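Local coordinates for leucyl-trna synthetase (Plasmodium falciparum, PDB 5FOC), which charges tRNA(Leu) with leucine at the expense of ATP and, through the editing domain crystallised here, probably removes wrongly attached amino acids from the tRNA, at residues P130-Y138 / Q289-I298; I122-P130 / S251-S262. The protein carries 2 engineered substitutions. All blocks are in the same frame, centred on the assembly; numbering follows the deposited sequence.

Contact 1 (P130-Y138 / Q289-I298)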
loop_
_atom_site.group_PDB
_atom_site.type_symbol
_atom_site.label_atom_id
_atom_site.label_comp_id
_atom_site.label_asym_id
_atom_site.label_seq_id
_atom_site.Cartn_x
_atom_site.Cartn_y
_atom_site.Cartn_z
ATOM N N PRO A 130 7.614 -3.764 -9.593
ATOM C CA PRO A 130 6.319 -4.481 -9.761
ATOM C C PRO A 130 6.439 -5.951 -10.057
ATOM O O PRO A 130 5.515 -6.700 -9.668
ATOM C CB PRO A 130 5.619 -3.770 -10.912
ATOM C CG PRO A 130 6.774 -3.044 -11.639
ATOM C CD PRO A 130 7.762 -2.675 -10.586
ATOM N N GLU A 131 7.535 -6.391 -10.652
ATOM C CA GLU A 131 7.803 -7.793 -10.979
ATOM C C GLU A 131 7.885 -8.703 -9.726
ATOM O O GLU A 131 7.955 -9.922 -9.872
ATOM C CB GLU A 131 9.065 -7.940 -11.865
ATOM C CG GLU A 131 10.400 -7.618 -11.192
ATOM C CD GLU A 131 10.696 -6.120 -10.943
ATOM O OE1 GLU A 131 9.931 -5.223 -11.396
ATOM O OE2 GLU A 131 11.724 -5.846 -10.270
ATOM N N THR A 132 8.046 -8.098 -8.559
ATOM C CA THR A 132 8.137 -8.815 -7.279
ATOM C C THR A 132 6.771 -8.945 -6.605
ATOM O O THR A 132 6.733 -9.553 -5.544
ATOM C CB THR A 132 9.128 -8.093 -6.305
ATOM O OG1 THR A 132 8.594 -6.837 -5.841
ATOM C CG2 THR A 132 10.547 -7.874 -7.010
ATOM N N ALA A 133 5.704 -8.429 -7.186
ATOM C CA ALA A 133 4.403 -8.381 -6.496
ATOM C C ALA A 133 3.899 -9.784 -6.124
ATOM O O ALA A 133 3.136 -9.941 -5.106
ATOM C CB ALA A 133 3.371 -7.677 -7.324
ATOM N N TYR A 134 4.240 -10.789 -6.918
ATOM C CA TYR A 134 3.765 -12.199 -6.540
ATOM C C TYR A 134 4.262 -12.577 -5.162
ATOM O O TYR A 134 3.541 -13.369 -4.451
ATOM C CB TYR A 134 4.256 -13.204 -7.570
ATOM C CG TYR A 134 3.963 -14.662 -7.338
ATOM C CD1 TYR A 134 2.683 -15.132 -7.552
ATOM C CD2 TYR A 134 4.957 -15.546 -7.045
ATOM C CE1 TYR A 134 2.391 -16.495 -7.416
ATOM C CE2 TYR A 134 4.690 -16.916 -6.885
ATOM C CZ TYR A 134 3.405 -17.352 -7.106
ATOM O OH TYR A 134 3.100 -18.665 -6.969
ATOM N N GLY A 135 5.441 -12.121 -4.747
ATOM C CA GLY A 135 6.019 -12.446 -3.447
ATOM C C GLY A 135 5.560 -11.626 -2.266
ATOM O O GLY A 135 6.135 -11.747 -1.209
ATOM N N GLN A 136 4.600 -10.724 -2.454
ATOM C CA GLN A 136 4.187 -9.825 -1.399
ATOM C C GLN A 136 3.631 -10.642 -0.206
ATOM O O GLN A 136 2.748 -11.464 -0.450
ATOM C CB GLN A 136 3.123 -8.846 -1.876
ATOM C CG GLN A 136 2.831 -7.778 -0.857
ATOM C CD GLN A 136 1.799 -6.768 -1.257
ATOM O OE1 GLN A 136 1.391 -6.714 -2.410
ATOM N NE2 GLN A 136 1.292 -6.010 -0.281
ATOM N N ASN A 137 4.181 -10.416 0.960
ATOM C CA ASN A 137 3.685 -11.124 2.204
ATOM C C ASN A 137 3.007 -10.241 3.220
ATOM O O ASN A 137 2.250 -10.725 4.094
ATOM C CB ASN A 137 4.763 -12.049 2.786
ATOM C CG ASN A 137 6.066 -11.377 3.130
ATOM O OD1 ASN A 137 6.428 -10.339 2.504
ATOM N ND2 ASN A 137 6.836 -11.965 4.025
ATOM N N TYR A 138 3.213 -8.927 3.162
ATOM C CA TYR A 138 2.623 -7.953 4.020
ATOM C C TYR A 138 2.417 -6.648 3.253
ATOM O O TYR A 138 2.802 -6.573 2.056
ATOM C CB TYR A 138 3.463 -7.690 5.286
ATOM C CG TYR A 138 3.547 -8.899 6.146
ATOM C CD1 TYR A 138 2.511 -9.154 7.010
ATOM C CD2 TYR A 138 4.580 -9.806 6.059
ATOM C CE1 TYR A 138 2.540 -10.286 7.802
ATOM C CE2 TYR A 138 4.641 -10.934 6.873
ATOM C CZ TYR A 138 3.562 -11.183 7.724
ATOM O OH TYR A 138 3.605 -12.367 8.504
ATOM N N GLN A 289 0.229 -13.921 13.141
ATOM C CA GLN A 289 0.166 -13.139 11.905
ATOM C C GLN A 289 1.531 -12.848 11.325
ATOM O O GLN A 289 1.561 -12.396 10.198
ATOM C CB GLN A 289 -0.542 -11.802 12.136
ATOM C CG GLN A 289 -1.980 -11.931 12.604
ATOM C CD GLN A 289 -2.635 -10.592 12.816
ATOM O OE1 GLN A 289 -2.415 -9.952 13.828
ATOM N NE2 GLN A 289 -3.455 -10.168 11.871
ATOM N N LEU A 290 2.619 -13.132 12.045
ATOM C CA LEU A 290 3.949 -12.678 11.630
ATOM C C LEU A 290 4.736 -13.749 10.901
ATOM O O LEU A 290 5.920 -13.610 10.740
ATOM C CB LEU A 290 4.744 -12.200 12.826
ATOM C CG LEU A 290 4.064 -11.187 13.705
ATOM C CD1 LEU A 290 4.972 -10.843 14.847
ATOM C CD2 LEU A 290 3.735 -9.931 12.941
ATOM N N LYS A 291 4.076 -14.824 10.456
ATOM C CA LYS A 291 4.804 -15.962 9.884
ATOM C C LYS A 291 4.646 -16.116 8.369
ATOM O O LYS A 291 4.957 -17.193 7.849
ATOM C CB LYS A 291 4.415 -17.254 10.598
ATOM C CG LYS A 291 4.721 -17.237 12.094
ATOM C CD LYS A 291 4.226 -18.519 12.789
ATOM C CE LYS A 291 4.031 -18.330 14.284
ATOM N NZ LYS A 291 5.183 -17.678 14.970
ATOM N N ASN A 292 4.239 -15.058 7.647
ATOM C CA ASN A 292 3.925 -15.238 6.229
ATOM C C ASN A 292 5.247 -15.328 5.479
ATOM O O ASN A 292 6.161 -14.488 5.696
ATOM C CB ASN A 292 3.142 -14.060 5.629
ATOM C CG ASN A 292 1.738 -13.951 6.122
ATOM O OD1 ASN A 292 1.198 -14.928 6.765
ATOM N ND2 ASN A 292 1.082 -12.847 5.832
ATOM N N ASN A 293 5.334 -16.298 4.581
ATOM C CA ASN A 293 6.475 -16.481 3.664
ATOM C C ASN A 293 6.314 -15.605 2.451
ATOM O O ASN A 293 5.198 -15.473 1.933
ATOM C CB ASN A 293 6.528 -17.939 3.160
ATOM C CG ASN A 293 7.795 -18.250 2.370
ATOM O OD1 ASN A 293 8.853 -18.477 2.943
ATOM N ND2 ASN A 293 7.694 -18.226 1.054
ATOM N N SER A 294 7.438 -15.038 1.978
ATOM C CA SER A 294 7.518 -14.288 0.722
ATOM C C SER A 294 8.225 -15.123 -0.333
ATOM O O SER A 294 9.372 -15.466 -0.141
ATOM C CB SER A 294 8.325 -13.069 1.017
ATOM O OG SER A 294 8.590 -12.355 -0.221
ATOM N N GLU A 295 7.526 -15.498 -1.403
ATOM C CA GLU A 295 8.092 -16.328 -2.431
ATOM C C GLU A 295 9.051 -15.416 -3.238
ATOM O O GLU A 295 8.605 -14.438 -3.758
ATOM C CB GLU A 295 7.023 -16.862 -3.360
ATOM C CG GLU A 295 7.529 -17.853 -4.385
ATOM C CD GLU A 295 7.838 -19.210 -3.802
ATOM O OE1 GLU A 295 7.030 -19.719 -2.962
ATOM O OE2 GLU A 295 8.904 -19.753 -4.184
ATOM N N SER A 296 10.317 -15.780 -3.275
ATOM C CA SER A 296 11.341 -14.964 -3.992
ATOM C C SER A 296 11.066 -15.017 -5.488
ATOM O O SER A 296 10.841 -16.095 -6.083
ATOM C CB SER A 296 12.726 -15.489 -3.681
ATOM O OG SER A 296 13.716 -14.604 -4.217
ATOM N N CYS A 297 11.042 -13.830 -6.093
ATOM C CA CYS A 297 10.745 -13.652 -7.517
ATOM C C CYS A 297 11.999 -13.466 -8.395
ATOM O O CYS A 297 11.877 -13.606 -9.592
ATOM C CB CYS A 297 9.810 -12.440 -7.734
ATOM S SG CYS A 297 8.211 -12.701 -6.902
ATOM N N ILE A 298 13.140 -13.279 -7.747
ATOM C CA ILE A 298 14.365 -12.825 -8.464
ATOM C C ILE A 298 15.573 -13.587 -7.934
ATOM O O ILE A 298 15.848 -13.563 -6.734
ATOM C CB ILE A 298 14.636 -11.304 -8.322
ATOM C CG1 ILE A 298 13.496 -10.472 -8.911
ATOM C CG2 ILE A 298 15.922 -10.907 -9.107
ATOM C CD1 ILE A 298 13.523 -9.003 -8.573
#

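Contact 2 (I122-P130 / S251-S262)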
loop_
_atom_site.group_PDB
_atom_site.type_symbol
_atom_site.label_atom_id
_atom_site.label_comp_id
_atom_site.label_asym_id
_atom_site.label_seq_id
_atom_site.Cartn_x
_atom_site.Cartn_y
_atom_site.Cartn_z
ATOM N N ILE A 122 -9.527 0.130 -1.106
ATOM C CA ILE A 122 -8.279 -0.217 -1.713
ATOM C C ILE A 122 -7.169 0.712 -1.180
ATOM O O ILE A 122 -7.315 1.960 -1.326
ATOM C CB ILE A 122 -8.335 -0.101 -3.260
ATOM C CG1 ILE A 122 -9.327 -1.092 -3.870
ATOM C CG2 ILE A 122 -6.937 -0.240 -3.889
ATOM C CD1 ILE A 122 -9.691 -0.818 -5.296
ATOM N N PHE A 123 -6.135 0.135 -0.577
ATOM C CA PHE A 123 -4.868 0.843 -0.279
ATOM C C PHE A 123 -4.094 0.891 -1.587
ATOM O O PHE A 123 -3.956 -0.033 -2.308
ATOM C CB PHE A 123 -4.062 0.126 0.824
ATOM C CG PHE A 123 -4.623 0.280 2.208
ATOM C CD1 PHE A 123 -5.719 -0.494 2.621
ATOM C CD2 PHE A 123 -4.090 1.164 3.108
ATOM C CE1 PHE A 123 -6.205 -0.350 3.925
ATOM C CE2 PHE A 123 -4.586 1.327 4.375
ATOM C CZ PHE A 123 -5.643 0.546 4.804
ATOM N N LEU A 124 -3.519 2.103 -1.874
ATOM C CA LEU A 124 -2.734 2.212 -3.104
ATOM C C LEU A 124 -1.254 2.035 -2.751
ATOM O O LEU A 124 -0.648 2.959 -2.179
ATOM C CB LEU A 124 -2.994 3.561 -3.761
ATOM C CG LEU A 124 -4.328 3.774 -4.450
ATOM C CD1 LEU A 124 -4.531 5.228 -4.885
ATOM C CD2 LEU A 124 -4.448 2.850 -5.641
ATOM N N GLY A 125 -0.724 0.827 -3.018
ATOM C CA GLY A 125 0.612 0.420 -2.659
ATOM C C GLY A 125 1.519 0.943 -3.765
ATOM O O GLY A 125 1.150 0.827 -4.895
ATOM N N SER A 126 2.700 1.382 -3.395
ATOM C CA SER A 126 3.639 1.955 -4.404
ATOM C C SER A 126 4.904 1.094 -4.458
ATOM O O SER A 126 5.464 0.767 -3.400
ATOM C CB SER A 126 3.943 3.345 -3.922
ATOM O OG SER A 126 4.828 3.888 -4.906
ATOM N N THR A 127 5.389 0.776 -5.668
ATOM C CA THR A 127 6.588 -0.022 -5.835
ATOM C C THR A 127 7.379 0.441 -7.080
ATOM O O THR A 127 6.771 0.811 -8.105
ATOM C CB THR A 127 6.275 -1.552 -5.918
ATOM O OG1 THR A 127 7.483 -2.296 -5.933
ATOM C CG2 THR A 127 5.466 -1.897 -7.119
ATOM N N LEU A 128 8.700 0.334 -6.949
ATOM C CA LEU A 128 9.584 0.413 -8.106
ATOM C C LEU A 128 9.969 -0.925 -8.658
ATOM O O LEU A 128 10.648 -1.027 -9.654
ATOM C CB LEU A 128 10.850 1.189 -7.732
ATOM C CG LEU A 128 10.590 2.632 -7.293
ATOM C CD1 LEU A 128 11.819 3.233 -6.647
ATOM C CD2 LEU A 128 10.072 3.425 -8.467
ATOM N N LYS A 129 9.452 -2.024 -8.042
ATOM C CA LYS A 129 9.777 -3.331 -8.478
ATOM C C LYS A 129 8.483 -4.151 -8.648
ATOM O O LYS A 129 8.258 -5.139 -7.895
ATOM C CB LYS A 129 10.693 -4.027 -7.473
ATOM C CG LYS A 129 11.941 -3.367 -6.956
ATOM C CD LYS A 129 12.653 -4.408 -6.070
ATOM C CE LYS A 129 13.659 -3.830 -5.104
ATOM N NZ LYS A 129 14.471 -4.871 -4.407
ATOM N N PRO A 130 7.614 -3.764 -9.593
ATOM C CA PRO A 130 6.319 -4.481 -9.761
ATOM C C PRO A 130 6.439 -5.951 -10.057
ATOM O O PRO A 130 5.515 -6.700 -9.668
ATOM C CB PRO A 130 5.619 -3.770 -10.912
ATOM C CG PRO A 130 6.774 -3.044 -11.639
ATOM C CD PRO A 130 7.762 -2.675 -10.586
ATOM N N SER A 251 5.440 9.277 -3.177
ATOM C CA SER A 251 4.302 8.521 -3.685
ATOM C C SER A 251 3.141 8.500 -2.665
ATOM O O SER A 251 2.785 9.498 -2.072
ATOM C CB SER A 251 4.790 7.135 -4.108
ATOM O OG SER A 251 3.833 6.444 -4.869
ATOM N N THR A 252 2.546 7.299 -2.482
ATOM C CA THR A 252 1.352 7.187 -1.641
ATOM C C THR A 252 1.576 6.797 -0.168
ATOM O O THR A 252 0.590 6.801 0.600
ATOM C CB THR A 252 0.446 6.038 -2.195
ATOM O OG1 THR A 252 1.202 4.833 -2.224
ATOM C CG2 THR A 252 0.004 6.334 -3.595
ATOM N N GLY A 253 2.805 6.429 0.184
ATOM C CA GLY A 253 3.203 6.237 1.560
ATOM C C GLY A 253 2.664 4.850 2.001
ATOM O O GLY A 253 2.650 4.625 3.199
ATOM N N ILE A 254 2.389 3.978 1.056
ATOM C CA ILE A 254 1.973 2.557 1.375
ATOM C C ILE A 254 2.844 1.712 0.464
ATOM O O ILE A 254 2.884 1.954 -0.760
ATOM C CB ILE A 254 0.515 2.342 1.033
ATOM C CG1 ILE A 254 -0.332 3.282 1.879
ATOM C CG2 ILE A 254 0.153 0.859 1.357
ATOM C CD1 ILE A 254 -1.694 3.664 1.347
ATOM N N VAL A 255 3.549 0.750 1.025
ATOM C CA VAL A 255 4.360 -0.094 0.212
ATOM C C VAL A 255 4.130 -1.596 0.420
ATOM O O VAL A 255 3.958 -2.030 1.544
ATOM C CB VAL A 255 5.841 0.239 0.374
ATOM C CG1 VAL A 255 6.108 1.692 -0.052
ATOM C CG2 VAL A 255 6.317 0.036 1.762
ATOM N N PRO A 256 4.180 -2.346 -0.663
ATOM C CA PRO A 256 4.159 -3.811 -0.555
ATOM C C PRO A 256 5.393 -4.288 0.143
ATOM O O PRO A 256 6.501 -3.770 -0.113
ATOM C CB PRO A 256 4.093 -4.303 -2.002
ATOM C CG PRO A 256 4.138 -3.082 -2.868
ATOM C CD PRO A 256 4.237 -1.872 -2.057
ATOM N N CYS A 257 5.266 -5.241 1.070
ATOM C CA CYS A 257 6.364 -5.897 1.705
ATOM C C CYS A 257 6.658 -7.125 0.851
ATOM O O CYS A 257 5.773 -7.990 0.683
ATOM C CB CYS A 257 5.998 -6.340 3.139
ATOM S SG CYS A 257 7.298 -7.294 3.912
ATOM N N VAL A 258 7.857 -7.202 0.262
ATOM C CA VAL A 258 8.346 -8.411 -0.369
ATOM C C VAL A 258 9.644 -8.779 0.287
ATOM O O VAL A 258 10.723 -8.449 -0.222
ATOM C CB VAL A 258 8.538 -8.312 -1.900
ATOM C CG1 VAL A 258 8.868 -9.679 -2.521
ATOM C CG2 VAL A 258 7.312 -7.746 -2.540
ATOM N N SER A 259 9.584 -9.496 1.401
ATOM C CA SER A 259 10.751 -9.682 2.248
ATOM C C SER A 259 11.848 -10.552 1.644
ATOM O O SER A 259 13.023 -10.418 2.013
ATOM C CB SER A 259 10.386 -10.135 3.648
ATOM O OG SER A 259 9.666 -11.352 3.555
ATOM N N SER A 260 11.495 -11.373 0.668
ATOM C CA SER A 260 12.477 -12.184 -0.034
ATOM C C SER A 260 13.401 -11.359 -0.899
ATOM O O SER A 260 14.534 -11.730 -1.017
ATOM C CB SER A 260 11.798 -13.226 -0.932
ATOM O OG SER A 260 10.837 -12.650 -1.776
ATOM N N ASP A 261 12.847 -10.322 -1.513
ATOM C CA ASP A 261 13.534 -9.623 -2.620
ATOM C C ASP A 261 13.951 -8.213 -2.322
ATOM O O ASP A 261 14.584 -7.543 -3.225
ATOM C CB ASP A 261 12.611 -9.616 -3.798
ATOM C CG ASP A 261 12.332 -11.031 -4.333
ATOM O OD1 ASP A 261 13.207 -11.921 -4.207
ATOM O OD2 ASP A 261 11.265 -11.198 -4.955
ATOM N N SER A 262 13.700 -7.742 -1.116
ATOM C CA SER A 262 14.038 -6.386 -0.699
ATOM C C SER A 262 14.670 -6.417 0.673
ATOM O O SER A 262 14.098 -6.975 1.609
ATOM C CB SER A 262 12.821 -5.489 -0.682
ATOM O OG SER A 262 13.004 -4.374 0.167
#

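Contact 1 (P130-Y138 / Q289-I298)
N137 and N292 exchange hydrogen bonds, the side-chain amide of each giving an N-H to the main-chain carbonyl of the other. N292 ND2 reaches N137 O at 3.0 Å, in the carbonyl plane and almost straight (171°), whereas N137 ND2 meets N292 O at 3.1 Å from above that carbonyl's plane. Both amides are gripped a second time, N292 ND2 by N237 O and N137 ND2 by S259. The Y138 hydroxyl adds a two-way link: it donates to a lone pair of Q289 O (2.7 Å) and accepts from N292 N (2.9 Å), which fixes the rotation of its proton. Farther along, S294 OG donates to G135 O at 2.7 Å and also bonds S260.

N292 ND2 lies over one face of the Y138 ring, the amide and ring planes 14° apart.

At the other end looser van der Waals contacts replace the hydrogen bonds. With SG beside its own backbone N (chi1 -62°), C297 sets its sulfur against T132 O, Y134 CB and G135 N. I298 CD1 meets T132 CG2 at 3.5 Å, and G135 CA makes a CA-H...O contact with E295 O (3.3 Å). The neighbouring carboxylate of E131 is salt-bridged to R356.

Coil 289-298 packs along a 3-10 turn whose P-E-T sequence resembles the end of the threonine-rich motif bordering the editing pocket in other leucyl-tRNA synthetases; the turn probably belongs to that region.

Contact 2 (I122-P130 / S251-S262)
S126 and I254 join two strands, 122-127 and 254-257, that cross at 68° in the curled mixed sheet at the core of the editing domain. So steep a crossing gives only one main-chain hydrogen bond between them, from S126 N to I254 O at 2.7 Å. The same carbonyl oxygen also receives a CA-H contact from G125.

Packing is tight around this point. T252 sets its hydroxyl between its own backbone N and carbonyl carbon (chi1 57°), and OG1 donates to L124 O at 2.6 Å, tilted 28° from the carbonyl plane. S126 OG and S251 OG, 2.7 Å apart, share a hydrogen bond in which either may be the donor. P256 CD comes to 3.2 Å from S126 O. Toward the start of strand 122-127, I254 CD1 meets the rim of the F123 ring, near its plane, and the two side chains lie about at right angles.

Beyond T127 the contact thins. The CA atoms of K129 and S262 are 9.4 Å apart, and K129, partly exposed, spans the gap with an extended chain. Its weak bond from NZ to D261 O is backed by Q336, which accepts from K129 NZ and donates to D261 O. Where the chain turns off the strand it forms an ST turn: T127 OG1, anti to its own N, accepts from K129 N at 2.9 Å.

Overall arrangement
From the N terminus, the chain runs along strand 120-127 and passes through P130, shared by both contacts, into the 3-10 turn and on to strand 138-141. Segment 251-262, 121 residues beyond P130, returns to 122-130 and closes the loop of contact 2; 289-298 then returns to 130-138 and closes that of contact 1. The segments alternate, so the two loops cross. Their centres lie about 11 Å apart, and the returning segments touch through S296 with D261 and S294 with S260. Contact 2 joins strands 120-127 and 254-257, the latter also pairing antiparallel with 138-141; contact 1 joins the coil before strand 298-299 to the connection between strands 120-127 and 138-141.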